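Local coordinates for putative oxidoreductase (Klebsiella pneumoniae subsp. pneumoniae MGH 78578, PDB 3E82), which probably works as a nucleotide-binding oxidoreductase of the Gfo/Idh/MocA family, although its substrate and reaction are not established, at residues 181-186 with 238-243; 196-201 with 327-332; 216-221 with 225-230. All blocks are in the same frame, centred on the assembly; numbering follows the deposited sequence.

Contact 1 of 3, residues 181-186 with 238-243; sequences GPHLID and SSRFTV
In the C-terminal alpha/beta domain, helix 176-192 leans on the mixed sheet, and here His183 and Leu184 of the helix receive the guanidinium of Arg240 from the sheet's side. The backbones stay well apart, 10.2 Å between the CA atoms of Leu184 and Phe241, so one long side chain makes the whole bridge and only 83 Å² is buried. Arg240 NH2 comes to the rim of the imidazole, near its plane, 3.7 Å from His183 CD2. The guanidinium stands almost upright to that ring, the planes 81° apart. Leu184 reaches the same group with one methyl, CD1 lying 3.9 Å from Arg240 NH2 and nearly as close to NH1. None of these approaches is a hydrogen bond; NH1 is hydrogen-bonded to Ser153 and NH2 to Gln187, with a long, weak ion pair from NE to Asp132. The torsions supply the reach: Arg240 turns once, at chi2 (64°), and is extended at chi3, while His183 holds CG between its backbone N and carbonyl carbon (chi1 78°). Phe241 backs the guanidinium, its CE2 3.5 Å above the group's centre, with Arg240 NH1 over the Phe241 ring toward its rim. Arg240 and Phe241 both face Lys252 across the strands, a classic beta bulge at the start of a strand in a helix-covered sheet.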
# COMPACT_ATOMS: atom_id res chain seq x y z
N GLY B 181 4.46 13.77 4.95
CA GLY B 181 3.04 13.52 4.77
C GLY B 181 2.29 14.70 4.17
O GLY B 181 1.46 14.51 3.29
N PRO B 182 2.58 15.94 4.60
CA PRO B 182 1.89 17.13 4.06
C PRO B 182 1.75 17.28 2.55
O PRO B 182 0.64 17.51 2.07
CB PRO B 182 2.65 18.28 4.71
CG PRO B 182 2.96 17.73 6.07
CD PRO B 182 3.45 16.32 5.73
N HIS B 183 2.83 17.14 1.79
CA HIS B 183 2.69 17.31 0.34
C HIS B 183 1.94 16.14 -0.31
O HIS B 183 1.24 16.32 -1.30
CB HIS B 183 4.05 17.52 -0.34
CG HIS B 183 4.84 16.26 -0.53
ND1 HIS B 183 5.43 15.58 0.51
CD2 HIS B 183 5.13 15.55 -1.65
CE1 HIS B 183 6.05 14.51 0.05
NE2 HIS B 183 5.89 14.47 -1.27
N LEU B 184 2.09 14.96 0.28
CA LEU B 184 1.40 13.76 -0.21
C LEU B 184 -0.10 13.97 -0.03
O LEU B 184 -0.90 13.69 -0.93
CB LEU B 184 1.87 12.54 0.59
CG LEU B 184 2.84 11.54 -0.05
CD1 LEU B 184 3.82 12.24 -0.96
CD2 LEU B 184 3.54 10.74 1.03
N ILE B 185 -0.48 14.47 1.15
CA ILE B 185 -1.88 14.73 1.46
C ILE B 185 -2.45 15.86 0.59
O ILE B 185 -3.50 15.71 -0.03
CB ILE B 185 -2.07 15.14 2.93
CG1 ILE B 185 -1.65 13.99 3.85
CG2 ILE B 185 -3.53 15.53 3.19
CD1 ILE B 185 -1.43 14.44 5.28
N ASP B 186 -1.75 16.98 0.56
CA ASP B 186 -2.20 18.15 -0.20
C ASP B 186 -2.55 17.81 -1.64
O ASP B 186 -3.58 18.24 -2.15
CB ASP B 186 -1.15 19.26 -0.16
CG ASP B 186 -1.64 20.55 -0.78
OD1 ASP B 186 -2.70 21.05 -0.34
OD2 ASP B 186 -0.98 21.06 -1.71
N SER B 238 10.07 0.90 -5.58
CA SER B 238 8.82 1.64 -5.47
C SER B 238 8.68 2.74 -6.52
O SER B 238 9.66 3.16 -7.14
CB SER B 238 8.68 2.23 -4.07
OG SER B 238 9.75 3.11 -3.79
N SER B 239 7.45 3.20 -6.72
CA SER B 239 7.16 4.25 -7.69
C SER B 239 6.58 5.46 -6.98
O SER B 239 5.82 5.32 -6.02
CB SER B 239 6.16 3.76 -8.74
OG SER B 239 6.63 2.60 -9.39
N ARG B 240 6.93 6.64 -7.48
CA ARG B 240 6.47 7.90 -6.92
C ARG B 240 4.95 7.91 -6.86
O ARG B 240 4.37 8.31 -5.86
CB ARG B 240 6.94 9.06 -7.80
CG ARG B 240 6.40 10.42 -7.36
CD ARG B 240 6.88 10.80 -5.97
NE ARG B 240 6.27 12.06 -5.53
CZ ARG B 240 5.06 12.15 -4.98
NH1 ARG B 240 4.32 11.06 -4.79
NH2 ARG B 240 4.59 13.34 -4.63
N PHE B 241 4.32 7.50 -7.97
CA PHE B 241 2.87 7.44 -8.10
C PHE B 241 2.47 6.15 -8.81
O PHE B 241 3.15 5.70 -9.74
CB PHE B 241 2.33 8.60 -8.93
CG PHE B 241 2.29 9.93 -8.22
CD1 PHE B 241 1.35 10.17 -7.22
CD2 PHE B 241 3.16 10.95 -8.58
CE1 PHE B 241 1.27 11.42 -6.59
CE2 PHE B 241 3.10 12.21 -7.96
CZ PHE B 241 2.15 12.44 -6.96
N THR B 242 1.35 5.58 -8.39
CA THR B 242 0.78 4.38 -8.99
C THR B 242 -0.72 4.63 -8.93
O THR B 242 -1.28 4.77 -7.84
CB THR B 242 1.12 3.10 -8.19
OG1 THR B 242 2.53 2.86 -8.22
CG2 THR B 242 0.39 1.90 -8.78
N VAL B 243 -1.37 4.70 -10.09
CA VAL B 243 -2.81 4.96 -10.13
C VAL B 243 -3.53 3.98 -11.03
O VAL B 243 -3.17 3.81 -12.20
CB VAL B 243 -3.10 6.39 -10.63
CG1 VAL B 243 -4.60 6.69 -10.55
CG2 VAL B 243 -2.31 7.40 -9.80

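Contact 2 of 3, residues 196-201 with 327-332; sequences QSVQGN and MAVLEA
Val198 on strand 197-203 meets Val329 and Ala332 on helix 320-339, and every direct contact between the two segments is van der Waals. The apolar part comes first. Val198 points its side chain at the helix and Ala332 answers, with Val198 CB 4.0 Å from Ala332 CB; the small alanine lets the backbones close to 6.3 Å between the CA atoms of these two residues. The valine's branches divide the rest. With CG1 opposite the backbone N (chi1 177°), the other methyl, CG2, reaches Val329 CG1 at 4.2 Å, while CG1 itself lies by the carbonyl oxygen of Val329. Together these contacts bury 138 Å².

The polar part is supplied from just beyond the segments. Gly200, where no side chain intervenes, gives its backbone N to the hydroxyl of Ser336, one turn further along the helix, and Val198 is joined by backbone hydrogen bonding to Gln343. At the strand's beginning, Gln196 and Ser197 both face Asn220, which makes a classic beta bulge.

Quaternary packing forms the third kind. Gln199 points away from the helix and packs on Gln199 of the second subunit, and Asn201 on Val218 of that subunit. The strand is thus held between helix and partner chain, the layout of an alpha/beta sheet with helices on one face and a dimer interface on the other.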
# COMPACT_ATOMS: atom_id res chain seq x y z
N GLN B 196 -13.65 10.54 3.29
CA GLN B 196 -14.69 10.28 4.26
C GLN B 196 -14.10 9.85 5.59
O GLN B 196 -14.65 10.15 6.65
CB GLN B 196 -15.64 9.20 3.74
CG GLN B 196 -16.85 8.97 4.64
CD GLN B 196 -17.98 8.28 3.91
OE1 GLN B 196 -18.35 8.69 2.82
NE2 GLN B 196 -18.55 7.25 4.52
N SER B 197 -12.98 9.13 5.54
CA SER B 197 -12.31 8.67 6.76
C SER B 197 -10.82 8.46 6.51
O SER B 197 -10.39 8.34 5.36
CB SER B 197 -12.94 7.38 7.28
OG SER B 197 -12.64 6.29 6.43
N VAL B 198 -10.04 8.43 7.58
CA VAL B 198 -8.60 8.26 7.47
C VAL B 198 -8.14 7.13 8.37
O VAL B 198 -8.54 7.03 9.53
CB VAL B 198 -7.87 9.57 7.90
CG1 VAL B 198 -6.37 9.36 7.86
CG2 VAL B 198 -8.26 10.71 6.97
N GLN B 199 -7.29 6.26 7.83
CA GLN B 199 -6.78 5.15 8.59
C GLN B 199 -5.26 5.26 8.55
O GLN B 199 -4.67 5.51 7.49
CB GLN B 199 -7.27 3.83 7.99
CG GLN B 199 -7.02 2.59 8.83
CD GLN B 199 -5.62 2.05 8.64
OE1 GLN B 199 -5.13 1.97 7.52
NE2 GLN B 199 -4.97 1.66 9.75
N GLY B 200 -4.61 5.08 9.69
CA GLY B 200 -3.17 5.20 9.71
C GLY B 200 -2.40 4.14 10.46
O GLY B 200 -2.88 3.58 11.45
N ASN B 201 -1.19 3.88 9.99
CA ASN B 201 -0.29 2.90 10.61
C ASN B 201 1.08 3.56 10.51
O ASN B 201 1.65 3.66 9.42
CB ASN B 201 -0.32 1.59 9.82
CG ASN B 201 0.27 0.43 10.59
OD1 ASN B 201 1.24 0.59 11.34
ND2 ASN B 201 -0.30 -0.75 10.41
N MSE B 327 -3.74 19.58 7.73
CA MSE B 327 -3.45 19.37 9.14
C MSE B 327 -4.46 18.39 9.74
O MSE B 327 -4.11 17.53 10.53
CB MSE B 327 -3.50 20.70 9.91
CG MSE B 327 -2.33 21.63 9.62
SE MSE B 327 -2.39 23.23 10.74
CE MSE B 327 -2.42 22.35 12.48
N ALA B 328 -5.72 18.52 9.33
CA ALA B 328 -6.77 17.64 9.83
C ALA B 328 -6.49 16.18 9.48
O ALA B 328 -6.60 15.29 10.32
CB ALA B 328 -8.11 18.06 9.27
N VAL B 329 -6.10 15.95 8.23
CA VAL B 329 -5.79 14.59 7.77
C VAL B 329 -4.54 14.09 8.48
O VAL B 329 -4.47 12.95 8.94
CB VAL B 329 -5.54 14.58 6.24
CG1 VAL B 329 -5.07 13.19 5.79
CG2 VAL B 329 -6.81 14.99 5.50
N LEU B 330 -3.54 14.96 8.56
CA LEU B 330 -2.29 14.63 9.21
C LEU B 330 -2.55 14.12 10.63
O LEU B 330 -2.07 13.06 11.02
CB LEU B 330 -1.39 15.87 9.25
CG LEU B 330 0.11 15.62 9.37
CD1 LEU B 330 0.62 15.04 8.06
CD2 LEU B 330 0.83 16.94 9.69
N GLU B 331 -3.32 14.88 11.41
CA GLU B 331 -3.63 14.50 12.78
C GLU B 331 -4.55 13.29 12.86
O GLU B 331 -4.37 12.44 13.73
CB GLU B 331 -4.26 15.69 13.51
CG GLU B 331 -3.35 16.92 13.48
CD GLU B 331 -3.84 18.04 14.37
OE1 GLU B 331 -4.99 17.96 14.87
OE2 GLU B 331 -3.07 19.01 14.57
N ALA B 332 -5.52 13.21 11.96
CA ALA B 332 -6.43 12.07 11.96
C ALA B 332 -5.64 10.77 11.77
O ALA B 332 -5.94 9.76 12.41
CB ALA B 332 -7.46 12.23 10.84

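Contact 3 of 3, residues 216-221 with 225-230; sequences HVVLNY and KVILHC
His216 to Asn220 and Lys225 to His229 pair as the two arms of an antiparallel beta hairpin, their axes at 160°. Four backbone hydrogen bonds set the register: Val217 N to Leu228 O at 2.9 Å and Leu228 N to Val217 O at 2.8 Å, then Leu219 N to Val226 O at 2.7 Å and a longer return bond from Val226 N to Leu219 O at 3.1 Å.

Side chains alternate between two faces of different character. On one, Leu219 and Val226 sit across from each other with their CB atoms 3.8 Å apart. Val226 sends CG2, the methyl opposite its carbonyl carbon, to Tyr221 CE2 at 3.6 Å; the tyrosine hydroxyl is engaged by the carbonyl of Gly193. Leu228 packs on Ile185 and Val217 on Trp177, both of helix 176-192.

The other face is more polar. Lys225 bends at chi2 (-68°) and then runs out straight, crossing Asn220 so that NZ lies 2.8 Å from Asn220 OD1. The ammonium stands above the amide, 46° out of the carbonyl plane. Val218 and Ile227 lie side by side, pointing the same way. His216 extends across the strand and brings NE2 to 3.6 Å from Ile227 CG2; its ring meets that of His229 rim to rim, neither over the other's face, and the closest approach, His216 CD2 to His229 ND1, is too short in the model to be trusted.

Asn201 of the second subunit completes the polar cluster, its ND2 donating to Asn220 OD1 and its OD1 accepting from Lys225 NZ. Three hydrogen bonds therefore close a circuit across the interface, which implies that the lysine, probably charged, is satisfied by amide oxygens of both chains, while the aliphatic face is committed to the subunit's own core.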
# COMPACT_ATOMS: atom_id res chain seq x y z
N HIS B 216 2.17 4.48 6.71
CA HIS B 216 1.28 3.94 5.71
C HIS B 216 -0.11 4.43 6.07
O HIS B 216 -0.72 3.95 7.03
CB HIS B 216 1.36 2.42 5.75
CG HIS B 216 0.76 1.77 4.56
ND1 HIS B 216 -0.45 1.13 4.60
CD2 HIS B 216 1.16 1.74 3.27
CE1 HIS B 216 -0.77 0.72 3.38
NE2 HIS B 216 0.19 1.08 2.56
N VAL B 217 -0.61 5.37 5.28
CA VAL B 217 -1.91 5.98 5.52
C VAL B 217 -2.89 5.82 4.37
O VAL B 217 -2.54 6.03 3.21
CB VAL B 217 -1.74 7.49 5.80
CG1 VAL B 217 -3.09 8.16 5.99
CG2 VAL B 217 -0.84 7.67 7.03
N VAL B 218 -4.12 5.46 4.71
CA VAL B 218 -5.16 5.26 3.70
C VAL B 218 -6.30 6.24 3.88
O VAL B 218 -6.87 6.36 4.97
CB VAL B 218 -5.75 3.83 3.77
CG1 VAL B 218 -6.83 3.66 2.71
CG2 VAL B 218 -4.64 2.80 3.56
N LEU B 219 -6.63 6.95 2.80
CA LEU B 219 -7.73 7.90 2.80
C LEU B 219 -8.91 7.23 2.09
O LEU B 219 -8.82 6.89 0.91
CB LEU B 219 -7.33 9.18 2.06
CG LEU B 219 -6.66 10.28 2.91
CD1 LEU B 219 -5.49 9.72 3.69
CD2 LEU B 219 -6.21 11.41 2.00
N ASN B 220 -10.01 7.02 2.82
CA ASN B 220 -11.20 6.38 2.25
C ASN B 220 -12.20 7.36 1.64
O ASN B 220 -12.68 8.28 2.31
CB ASN B 220 -11.93 5.54 3.31
CG ASN B 220 -11.07 4.42 3.87
OD1 ASN B 220 -10.58 3.54 3.14
ND2 ASN B 220 -10.88 4.43 5.19
N TYR B 221 -12.50 7.16 0.36
CA TYR B 221 -13.48 7.97 -0.37
C TYR B 221 -14.65 7.04 -0.69
O TYR B 221 -14.50 5.82 -0.66
CB TYR B 221 -12.86 8.53 -1.66
CG TYR B 221 -11.87 9.64 -1.43
CD1 TYR B 221 -12.29 10.98 -1.42
CD2 TYR B 221 -10.53 9.37 -1.18
CE1 TYR B 221 -11.39 12.03 -1.18
CE2 TYR B 221 -9.61 10.41 -0.92
CZ TYR B 221 -10.05 11.73 -0.93
OH TYR B 221 -9.16 12.75 -0.69
N LYS B 225 -9.98 4.48 -3.29
CA LYS B 225 -9.02 4.49 -2.20
C LYS B 225 -7.76 5.27 -2.53
O LYS B 225 -7.29 5.30 -3.67
CB LYS B 225 -8.62 3.05 -1.84
CG LYS B 225 -9.78 2.13 -1.47
CD LYS B 225 -10.42 2.54 -0.14
CE LYS B 225 -11.56 1.59 0.24
NZ LYS B 225 -12.20 1.93 1.54
N VAL B 226 -7.20 5.91 -1.50
CA VAL B 226 -5.98 6.67 -1.63
C VAL B 226 -4.99 6.14 -0.60
O VAL B 226 -5.30 6.05 0.59
CB VAL B 226 -6.22 8.18 -1.39
CG1 VAL B 226 -4.89 8.90 -1.13
CG2 VAL B 226 -6.91 8.80 -2.61
N ILE B 227 -3.81 5.77 -1.08
CA ILE B 227 -2.76 5.26 -0.21
C ILE B 227 -1.55 6.18 -0.27
O ILE B 227 -1.01 6.44 -1.35
CB ILE B 227 -2.33 3.84 -0.62
CG1 ILE B 227 -3.48 2.86 -0.39
CG2 ILE B 227 -1.12 3.41 0.19
CD1 ILE B 227 -3.16 1.43 -0.83
N LEU B 228 -1.14 6.68 0.89
CA LEU B 228 0.02 7.57 0.99
C LEU B 228 1.04 6.79 1.80
O LEU B 228 0.73 6.32 2.90
CB LEU B 228 -0.37 8.86 1.71
CG LEU B 228 -1.60 9.61 1.17
CD1 LEU B 228 -1.78 10.91 1.95
CD2 LEU B 228 -1.42 9.91 -0.33
N HIS B 229 2.25 6.65 1.26
CA HIS B 229 3.27 5.86 1.94
C HIS B 229 4.64 6.54 2.01
O HIS B 229 5.16 7.02 1.01
CB HIS B 229 3.42 4.50 1.23
CG HIS B 229 4.30 3.53 1.94
ND1 HIS B 229 3.83 2.68 2.92
CD2 HIS B 229 5.64 3.31 1.86
CE1 HIS B 229 4.84 1.98 3.41
NE2 HIS B 229 5.95 2.34 2.78
N CYS B 230 5.20 6.56 3.22
CA CYS B 230 6.51 7.15 3.49
C CYS B 230 7.42 6.12 4.17
O CYS B 230 6.97 5.39 5.05
CB CYS B 230 6.37 8.34 4.45
SG CYS B 230 5.38 9.69 3.83

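In the fold
The chain first lays down its parallel, Rossmann-type sheet; all three contacts belong to the mixed sheet that follows and its helices. Helix 176-192 opens contact 1 and strand 197-203 opens contact 2. The hairpin of contact 3 then forms and closes within both pending loops, with just three residues between its segments. Residues 238-243 complete contact 1, and helix 320-339 completes contact 2 much later, so these two cross. In space the three are neighbours: Ile185 packs on Val329 and Leu330, Leu184 on Cys230, and strands 197-203 and 214-220 are adjacent. Two helices are thereby fastened to one sheet, whose hairpin and edge strand also meet the second subunit.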